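Local coordinates for protein hookworm platelet inhibitor 1 (PDB 4TPV) that inhibits platelet aggregation and adhesion, possibly by binding the integrins glycoprotein IIb/IIIa and alpha-2/beta-1, at residues A[27-41]-A[165-178]. Residues are numbered along the deposited sequence; the frame is centred on the assembly and turned at random.
Sequences RAAFARNYKTSKMRT and VTCDDDWQNLLCIG
Met-39 and Thr-41 clasp Cys-176 by their backbones, so that Arg-40 and Cys-176 form a single beta bridge, where the small C-terminal hairpin (strands 166-167 and 176-177) of this CAP-superfamily protein docks on the end of helix 13-34 and the loop after it. Cys-176 N donates to Met-39 O (2.8 Å), and Thr-41 N returns a bond to Cys-176 O (2.8 Å, N-H...O angle 167°). Thr-41 OG1 donates to the anti lone pair of Asp-168 OD2 at 2.8 Å. A Thr-41 chi1 of -55° sets OG1 anti to the carbonyl carbon and CG2 anti to the backbone N, which puts Thr-41 CG2 3.8 Å from CD1 of Trp-171. The other oxygen, Asp-168 OD1, accepts Asp-170 N in an Asx turn, so both carboxylate oxygens are held. Leu-175 runs alongside Met-39, pointing the same way, its CD2 3.6 Å from CG of Met-39. CG is anti to the backbone N and the chain bends at chi2 (81°), which sets Met-39 SD over one face of the Arg-27 guanidinium. That group grips Arg-40 O side-on with NE and NH2, while its NH1 bonds Met-112 O and Trp-114 O. Leu-174 packs against Ala-28 and Ala-31 on the helix; its CD1 is 4.1 Å from Ala-28 CB. The bridge residue Cys-176 is also disulfide-bonded to Cys-158, and Cys-167 to Cys-155. A water ties the loop to the hairpin, donating to Thr-36 O and Leu-174 O and accepting from Met-39 N at 3.0 Å.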
ATOM      1  N   ARG A  27      -5.628  -5.762   2.086  1.00  9.55           N
ATOM      2  CA  ARG A  27      -5.037  -6.111   3.382  1.00  9.32           C
ATOM      3  C   ARG A  27      -6.021  -6.896   4.278  1.00  8.27           C
ATOM      4  O   ARG A  27      -5.624  -7.801   5.010  1.00  7.53           O
ATOM      5  CB  ARG A  27      -4.520  -4.829   4.076  1.00  7.08           C
ATOM      6  CG  ARG A  27      -3.330  -4.214   3.344  1.00  9.40           C
ATOM      7  CD  ARG A  27      -2.991  -2.797   3.839  1.00  7.48           C
ATOM      8  NE  ARG A  27      -2.527  -2.803   5.226  1.00  8.72           N
ATOM      9  CZ  ARG A  27      -1.275  -3.085   5.596  1.00 10.86           C
ATOM     10  NH1 ARG A  27      -0.367  -3.390   4.672  1.00  7.12           N
ATOM     11  NH2 ARG A  27      -0.938  -3.100   6.884  1.00  9.83           N
ATOM     12  N   ALA A  28      -7.312  -6.565   4.207  1.00  9.50           N
ATOM     13  CA  ALA A  28      -8.333  -7.319   4.934  1.00 10.77           C
ATOM     14  C   ALA A  28      -8.475  -8.746   4.381  1.00 11.69           C
ATOM     15  O   ALA A  28      -8.593  -9.702   5.142  1.00 11.62           O
ATOM     16  CB  ALA A  28      -9.668  -6.584   4.864  1.00  9.53           C
ATOM     17  N   ALA A  29      -8.487  -8.872   3.057  1.00  9.68           N
ATOM     18  CA  ALA A  29      -8.557 -10.195   2.436  1.00 10.34           C
ATOM     19  C   ALA A  29      -7.339 -10.987   2.850  1.00 11.48           C
ATOM     20  O   ALA A  29      -7.433 -12.156   3.224  1.00 11.80           O
ATOM     21  CB  ALA A  29      -8.636 -10.079   0.919  1.00 11.99           C
ATOM     22  N   PHE A  30      -6.180 -10.342   2.783  1.00  9.14           N
ATOM     23  CA  PHE A  30      -4.950 -11.026   3.138  1.00  9.14           C
ATOM     24  C   PHE A  30      -4.950 -11.430   4.610  1.00  9.39           C
ATOM     25  O   PHE A  30      -4.575 -12.560   4.951  1.00 12.70           O
ATOM     26  CB  PHE A  30      -3.740 -10.143   2.831  1.00 10.47           C
ATOM     27  CG  PHE A  30      -2.461 -10.912   2.762  1.00  9.57           C
ATOM     28  CD1 PHE A  30      -1.714 -11.138   3.898  1.00 10.76           C
ATOM     29  CD2 PHE A  30      -2.014 -11.406   1.555  1.00  9.38           C
ATOM     30  CE1 PHE A  30      -0.523 -11.844   3.825  1.00 13.31           C
ATOM     31  CE2 PHE A  30      -0.832 -12.105   1.470  1.00 10.21           C
ATOM     32  CZ  PHE A  30      -0.092 -12.336   2.604  1.00 10.37           C
ATOM     33  N   ALA A  31      -5.402 -10.545   5.494  1.00  9.77           N
ATOM     34  CA  ALA A  31      -5.379 -10.834   6.931  1.00  8.42           C
ATOM     35  C   ALA A  31      -6.275 -12.017   7.298  1.00  9.33           C
ATOM     36  O   ALA A  31      -5.924 -12.828   8.159  1.00 13.34           O
ATOM     37  CB  ALA A  31      -5.803  -9.583   7.747  1.00 10.24           C
ATOM     38  N   ARG A  32      -7.438 -12.091   6.665  1.00 12.52           N
ATOM     39  CA  ARG A  32      -8.365 -13.176   6.953  1.00 11.70           C
ATOM     40  C   ARG A  32      -7.870 -14.491   6.370  1.00 14.42           C
ATOM     41  O   ARG A  32      -8.000 -15.534   7.014  1.00 15.52           O
ATOM     42  CB  ARG A  32      -9.768 -12.850   6.429  1.00 11.56           C
ATOM     43  CG  ARG A  32     -10.807 -13.946   6.750  1.00 14.91           C
ATOM     44  CD  ARG A  32     -11.202 -13.941   8.248  1.00 18.05           C
ATOM     45  NE  ARG A  32     -12.125 -12.868   8.599  1.00 22.31           N
ATOM     46  CZ  ARG A  32     -12.407 -12.495   9.844  1.00 24.96           C
ATOM     47  NH1 ARG A  32     -11.837 -13.111  10.872  1.00 24.67           N
ATOM     48  NH2 ARG A  32     -13.259 -11.496  10.066  1.00 24.09           N
ATOM     49  N   ASN A  33      -7.289 -14.456   5.172  1.00 11.82           N
ATOM     50  CA  ASN A  33      -6.934 -15.712   4.507  1.00 12.96           C
ATOM     51  C   ASN A  33      -5.586 -16.264   4.966  1.00 15.65           C
ATOM     52  O   ASN A  33      -5.384 -17.479   4.976  1.00 17.66           O
ATOM     53  CB  ASN A  33      -6.965 -15.521   2.982  1.00 17.82           C
ATOM     54  CG  ASN A  33      -8.385 -15.473   2.441  1.00 19.55           C
ATOM     55  OD1 ASN A  33      -8.970 -16.511   2.106  1.00 20.22           O
ATOM     56  ND2 ASN A  33      -8.960 -14.274   2.379  1.00 17.96           N
ATOM     57  N   TYR A  34      -4.669 -15.388   5.366  1.00 12.67           N
ATOM     58  CA  TYR A  34      -3.361 -15.837   5.863  1.00 11.56           C
ATOM     59  C   TYR A  34      -3.248 -15.795   7.384  1.00 13.70           C
ATOM     60  O   TYR A  34      -2.252 -16.256   7.938  1.00 20.54           O
ATOM     61  CB  TYR A  34      -2.225 -14.996   5.235  1.00 12.25           C
ATOM     62  CG  TYR A  34      -2.021 -15.282   3.762  1.00 12.37           C
ATOM     63  CD1 TYR A  34      -2.809 -14.672   2.805  1.00 11.29           C
ATOM     64  CD2 TYR A  34      -1.058 -16.187   3.335  1.00 15.12           C
ATOM     65  CE1 TYR A  34      -2.663 -14.952   1.460  1.00 11.89           C
ATOM     66  CE2 TYR A  34      -0.884 -16.460   1.980  1.00 13.57           C
ATOM     67  CZ  TYR A  34      -1.689 -15.854   1.054  1.00 12.50           C
ATOM     68  OH  TYR A  34      -1.509 -16.149  -0.281  1.00 17.43           O
ATOM     69  N   LYS A  35      -4.259 -15.237   8.054  1.00 14.63           N
ATOM     70  CA  LYS A  35      -4.286 -15.160   9.516  1.00 10.95           C
ATOM     71  C   LYS A  35      -3.124 -14.313  10.032  1.00 14.95           C
ATOM     72  O   LYS A  35      -2.161 -14.814  10.617  1.00 16.46           O
ATOM     73  CB  LYS A  35      -4.258 -16.558  10.148  1.00 14.19           C
ATOM     74  CG  LYS A  35      -5.380 -17.471   9.669  1.00 29.92           C
ATOM     75  CD  LYS A  35      -6.739 -16.814   9.848  1.00 32.77           C
ATOM     76  CE  LYS A  35      -7.865 -17.709   9.310  1.00 37.27           C
ATOM     77  NZ  LYS A  35      -9.144 -16.953   9.110  1.00 33.02           N
ATOM     78  N   THR A  36      -3.230 -13.011   9.804  1.00 13.51           N
ATOM     79  CA  THR A  36      -2.190 -12.073  10.191  1.00 12.35           C
ATOM     80  C   THR A  36      -2.634 -11.306  11.438  1.00 11.97           C
ATOM     81  O   THR A  36      -3.715 -10.712  11.436  1.00 13.15           O
ATOM     82  CB  THR A  36      -1.876 -11.070   9.057  1.00 10.30           C
ATOM     83  OG1 THR A  36      -3.011 -10.216   8.835  1.00 11.05           O
ATOM     84  CG2 THR A  36      -1.560 -11.811   7.744  1.00 11.60           C
ATOM     85  N   SER A  37      -1.790 -11.299  12.471  1.00 10.32           N
ATOM     86  CA  SER A  37      -2.193 -10.829  13.797  1.00 10.02           C
ATOM     87  C   SER A  37      -2.124  -9.319  14.064  1.00 11.38           C
ATOM     88  O   SER A  37      -2.642  -8.873  15.085  1.00 13.18           O
ATOM     89  CB  SER A  37      -1.354 -11.539  14.854  1.00 12.53           C
ATOM     90  OG  SER A  37       0.029 -11.310  14.628  1.00 15.02           O
ATOM     91  N   LYS A  38      -1.481  -8.543  13.189  1.00 10.48           N
ATOM     92  CA  LYS A  38      -1.409  -7.091  13.400  1.00  9.32           C
ATOM     93  C   LYS A  38      -1.278  -6.321  12.085  1.00 11.68           C
ATOM     94  O   LYS A  38      -0.400  -5.466  11.902  1.00 10.97           O
ATOM     95  CB  LYS A  38      -0.269  -6.756  14.367  1.00  9.56           C
ATOM     96  CG  LYS A  38       1.088  -7.346  14.055  1.00  9.92           C
ATOM     97  CD  LYS A  38       2.116  -6.817  15.057  1.00 13.11           C
ATOM     98  CE  LYS A  38       3.432  -7.569  14.943  1.00 19.06           C
ATOM     99  NZ  LYS A  38       4.430  -7.051  15.939  1.00 19.51           N
ATOM    100  N   MET A  39      -2.200  -6.611  11.173  1.00  9.70           N
ATOM    101  CA  MET A  39      -2.235  -5.903   9.898  1.00  8.65           C
ATOM    102  C   MET A  39      -2.868  -4.545  10.125  1.00 10.73           C
ATOM    103  O   MET A  39      -4.018  -4.459  10.527  1.00 13.45           O
ATOM    104  CB  MET A  39      -3.023  -6.688   8.849  1.00  9.98           C
ATOM    105  CG  MET A  39      -3.009  -6.030   7.479  1.00  8.14           C
ATOM    106  SD  MET A  39      -1.518  -6.366   6.534  1.00  8.75           S
ATOM    107  CE  MET A  39      -1.679  -8.110   6.122  1.00 10.86           C
ATOM    108  N   ARG A  40      -2.114  -3.481   9.870  1.00  8.29           N
ATOM    109  CA  ARG A  40      -2.646  -2.122  10.069  1.00  8.16           C
ATOM    110  C   ARG A  40      -3.557  -1.634   8.945  1.00  9.01           C
ATOM    111  O   ARG A  40      -3.362  -1.926   7.765  1.00 11.89           O
ATOM    112  CB  ARG A  40      -1.488  -1.130  10.251  1.00  9.74           C
ATOM    113  CG  ARG A  40      -0.694  -1.401  11.555  1.00 10.86           C
ATOM    114  CD  ARG A  40       0.145  -0.222  12.023  1.00 11.37           C
ATOM    115  NE  ARG A  40      -0.705   0.869  12.517  1.00 12.35           N
ATOM    116  CZ  ARG A  40      -0.299   1.798  13.374  1.00 16.50           C
ATOM    117  NH1 ARG A  40       0.933   1.770  13.847  1.00 17.33           N
ATOM    118  NH2 ARG A  40      -1.138   2.753  13.756  1.00 18.95           N
ATOM    119  N   THR A  41      -4.541  -0.834   9.337  1.00  8.11           N
ATOM    120  CA  THR A  41      -5.327  -0.067   8.386  1.00  9.95           C
ATOM    121  C   THR A  41      -4.427   0.992   7.793  1.00 10.28           C
ATOM    122  O   THR A  41      -3.720   1.686   8.535  1.00 10.20           O
ATOM    123  CB  THR A  41      -6.518   0.608   9.050  1.00  9.86           C
ATOM    124  OG1 THR A  41      -7.298  -0.370   9.739  1.00 12.37           O
ATOM    125  CG2 THR A  41      -7.403   1.301   8.008  1.00 11.71           C
ATOM    126  N   VAL A 165      -3.549   2.372  19.569  1.00 11.47           N
ATOM    127  CA  VAL A 165      -3.884   1.489  18.450  1.00 11.33           C
ATOM    128  C   VAL A 165      -4.783   0.325  18.897  1.00 13.98           C
ATOM    129  O   VAL A 165      -4.483  -0.388  19.848  1.00 13.46           O
ATOM    130  CB  VAL A 165      -2.601   0.945  17.768  1.00 11.73           C
ATOM    131  CG1 VAL A 165      -2.916   0.042  16.557  1.00 12.36           C
ATOM    132  CG2 VAL A 165      -1.711   2.091  17.328  1.00 15.70           C
ATOM    133  N   THR A 166      -5.897   0.150  18.186  1.00 11.71           N
ATOM    134  CA  THR A 166      -6.928  -0.821  18.534  1.00 11.91           C
ATOM    135  C   THR A 166      -7.393  -1.540  17.272  1.00 10.86           C
ATOM    136  O   THR A 166      -6.983  -1.200  16.162  1.00 12.76           O
ATOM    137  CB  THR A 166      -8.164  -0.156  19.191  1.00 15.47           C
ATOM    138  OG1 THR A 166      -8.761   0.751  18.249  1.00 15.16           O
ATOM    139  CG2 THR A 166      -7.776   0.616  20.441  1.00 17.54           C
ATOM    140  N   CYS A 167      -8.253  -2.538  17.442  1.00 11.18           N
ATOM    141  CA  CYS A 167      -8.779  -3.239  16.280  1.00 11.64           C
ATOM    142  C   CYS A 167      -9.799  -2.349  15.593  1.00 12.29           C
ATOM    143  O   CYS A 167     -10.537  -1.645  16.269  1.00 15.89           O
ATOM    144  CB  CYS A 167      -9.406  -4.562  16.698  1.00 11.46           C
ATOM    145  SG  CYS A 167      -9.722  -5.683  15.305  1.00 15.36           S
ATOM    146  N   ASP A 168      -9.845  -2.408  14.266  1.00 10.46           N
ATOM    147  CA  ASP A 168     -10.649  -1.493  13.451  1.00 12.03           C
ATOM    148  C   ASP A 168     -12.013  -2.057  13.026  1.00 13.86           C
ATOM    149  O   ASP A 168     -12.083  -2.882  12.101  1.00 10.48           O
ATOM    150  CB  ASP A 168      -9.855  -1.104  12.202  1.00 10.09           C
ATOM    151  CG  ASP A 168     -10.438   0.099  11.480  1.00 11.33           C
ATOM    152  OD1 ASP A 168     -11.561   0.530  11.818  1.00 12.12           O
ATOM    153  OD2 ASP A 168      -9.750   0.639  10.590  1.00 14.35           O
ATOM    154  N   ASP A 169     -13.095  -1.581  13.656  1.00 12.89           N
ATOM    155  CA  ASP A 169     -14.418  -2.120  13.322  1.00 16.87           C
ATOM    156  C   ASP A 169     -14.875  -1.652  11.932  1.00 14.28           C
ATOM    157  O   ASP A 169     -15.894  -2.120  11.410  1.00 15.98           O
ATOM    158  CB  ASP A 169     -15.469  -1.767  14.396  1.00 26.42           C
ATOM    159  CG  ASP A 169     -15.523  -0.288  14.722  1.00 37.85           C
ATOM    160  OD1 ASP A 169     -15.105   0.535  13.877  1.00 39.45           O
ATOM    161  OD2 ASP A 169     -16.001   0.046  15.836  1.00 40.51           O
ATOM    162  N   ASP A 170     -14.106  -0.766  11.316  1.00 13.79           N
ATOM    163  CA  ASP A 170     -14.378  -0.346   9.942  1.00 15.02           C
ATOM    164  C   ASP A 170     -13.965  -1.392   8.915  1.00 14.84           C
ATOM    165  O   ASP A 170     -14.400  -1.352   7.760  1.00 11.80           O
ATOM    166  CB  ASP A 170     -13.637   0.956   9.621  1.00 14.41           C
ATOM    167  CG  ASP A 170     -14.242   2.151  10.286  1.00 20.04           C
ATOM    168  OD1 ASP A 170     -15.428   2.096  10.679  1.00 18.43           O
ATOM    169  OD2 ASP A 170     -13.523   3.168  10.387  1.00 19.13           O
ATOM    170  N   TRP A 171     -13.083  -2.301   9.327  1.00 11.79           N
ATOM    171  CA  TRP A 171     -12.482  -3.275   8.423  1.00  9.77           C
ATOM    172  C   TRP A 171     -12.625  -4.672   9.006  1.00 13.97           C
ATOM    173  O   TRP A 171     -11.653  -5.420   9.141  1.00 13.17           O
ATOM    174  CB  TRP A 171     -11.012  -2.912   8.138  1.00 12.46           C
ATOM    175  CG  TRP A 171     -10.942  -1.708   7.244  1.00 12.71           C
ATOM    176  CD1 TRP A 171     -10.751  -0.419   7.623  1.00 11.87           C
ATOM    177  CD2 TRP A 171     -11.165  -1.676   5.824  1.00 12.84           C
ATOM    178  NE1 TRP A 171     -10.819   0.421   6.532  1.00 16.96           N
ATOM    179  CE2 TRP A 171     -11.066  -0.331   5.416  1.00 12.53           C
ATOM    180  CE3 TRP A 171     -11.434  -2.654   4.863  1.00 16.47           C
ATOM    181  CZ2 TRP A 171     -11.225   0.063   4.085  1.00 16.62           C
ATOM    182  CZ3 TRP A 171     -11.576  -2.255   3.531  1.00 16.27           C
ATOM    183  CH2 TRP A 171     -11.473  -0.914   3.162  1.00 13.05           C
ATOM    184  N   GLN A 172     -13.865  -4.983   9.366  1.00 12.95           N
ATOM    185  CA  GLN A 172     -14.299  -6.311   9.809  1.00 13.88           C
ATOM    186  C   GLN A 172     -13.481  -6.831  10.991  1.00 16.14           C
ATOM    187  O   GLN A 172     -13.353  -8.040  11.188  1.00 13.36           O
ATOM    188  CB  GLN A 172     -14.249  -7.313   8.636  1.00 15.77           C
ATOM    189  CG  GLN A 172     -15.103  -6.901   7.414  1.00 15.42           C
ATOM    190  CD  GLN A 172     -14.395  -5.860   6.498  1.00 20.99           C
ATOM    191  OE1 GLN A 172     -13.257  -6.067   6.068  1.00 21.14           O
ATOM    192  NE2 GLN A 172     -15.077  -4.755   6.197  1.00 21.60           N
ATOM    193  N   ASN A 173     -12.981  -5.911  11.813  1.00 12.85           N
ATOM    194  CA  ASN A 173     -12.124  -6.272  12.938  1.00 14.54           C
ATOM    195  C   ASN A 173     -10.952  -7.171  12.536  1.00 10.19           C
ATOM    196  O   ASN A 173     -10.549  -8.070  13.293  1.00 12.75           O
ATOM    197  CB  ASN A 173     -12.956  -6.925  14.037  1.00 13.83           C
ATOM    198  CG  ASN A 173     -13.906  -5.943  14.676  1.00 24.24           C
ATOM    199  OD1 ASN A 173     -15.117  -6.040  14.506  1.00 33.52           O
ATOM    200  ND2 ASN A 173     -13.354  -4.960  15.387  1.00 20.62           N
ATOM    201  N   LEU A 174     -10.383  -6.873  11.373  1.00 11.39           N
ATOM    202  CA  LEU A 174      -9.243  -7.605  10.849  1.00 11.36           C
ATOM    203  C   LEU A 174      -7.972  -6.785  10.910  1.00 15.09           C
ATOM    204  O   LEU A 174      -6.872  -7.349  10.923  1.00 12.68           O
ATOM    205  CB  LEU A 174      -9.487  -8.024   9.397  1.00  8.92           C
ATOM    206  CG  LEU A 174     -10.510  -9.145   9.198  1.00 12.97           C
ATOM    207  CD1 LEU A 174     -10.884  -9.256   7.731  1.00 14.82           C
ATOM    208  CD2 LEU A 174      -9.953 -10.468   9.735  1.00 15.31           C
ATOM    209  N   LEU A 175      -8.128  -5.455  10.932  1.00 11.05           N
ATOM    210  CA  LEU A 175      -7.004  -4.522  10.835  1.00 11.85           C
ATOM    211  C   LEU A 175      -6.861  -3.679  12.100  1.00  9.67           C
ATOM    212  O   LEU A 175      -7.788  -3.568  12.893  1.00 12.93           O
ATOM    213  CB  LEU A 175      -7.176  -3.610   9.608  1.00  8.87           C
ATOM    214  CG  LEU A 175      -7.467  -4.282   8.258  1.00  9.56           C
ATOM    215  CD1 LEU A 175      -7.495  -3.259   7.126  1.00 11.36           C
ATOM    216  CD2 LEU A 175      -6.469  -5.405   7.972  1.00 11.55           C
ATOM    217  N   CYS A 176      -5.677  -3.110  12.290  1.00 10.65           N
ATOM    218  CA  CYS A 176      -5.400  -2.274  13.463  1.00  9.53           C
ATOM    219  C   CYS A 176      -5.413  -0.815  13.082  1.00 10.02           C
ATOM    220  O   CYS A 176      -4.752  -0.429  12.136  1.00 11.80           O
ATOM    221  CB  CYS A 176      -4.038  -2.599  14.060  1.00  9.37           C
ATOM    222  SG  CYS A 176      -3.766  -4.325  14.485  1.00 14.71           S
ATOM    223  N   ILE A 177      -6.128   0.012  13.846  1.00  9.54           N
ATOM    224  CA  ILE A 177      -6.207   1.453  13.542  1.00  9.99           C
ATOM    225  C   ILE A 177      -5.715   2.323  14.701  1.00 13.31           C
ATOM    226  O   ILE A 177      -5.902   1.989  15.866  1.00 10.76           O
ATOM    227  CB  ILE A 177      -7.661   1.843  13.179  1.00 11.14           C
ATOM    228  CG1 ILE A 177      -7.749   3.277  12.651  1.00 18.22           C
ATOM    229  CG2 ILE A 177      -8.616   1.621  14.357  1.00 11.56           C
ATOM    230  CD1 ILE A 177      -7.077   3.485  11.321  1.00 18.27           C
ATOM    231  N   GLY A 178      -5.083   3.444  14.366  1.00 14.97           N
ATOM    232  CA  GLY A 178      -4.645   4.405  15.365  1.00 14.14           C
ATOM    233  C   GLY A 178      -5.790   5.210  15.960  1.00 13.30           C
ATOM    234  O   GLY A 178      -6.907   5.194  15.454  1.00 14.12           O
TER
HETATM  235  O   HOH W   1      -4.595  -8.166  12.114  1.00 13.58           O
HETATM  236  O   HOH W   2      -3.296   1.848  11.391  1.00 17.84           O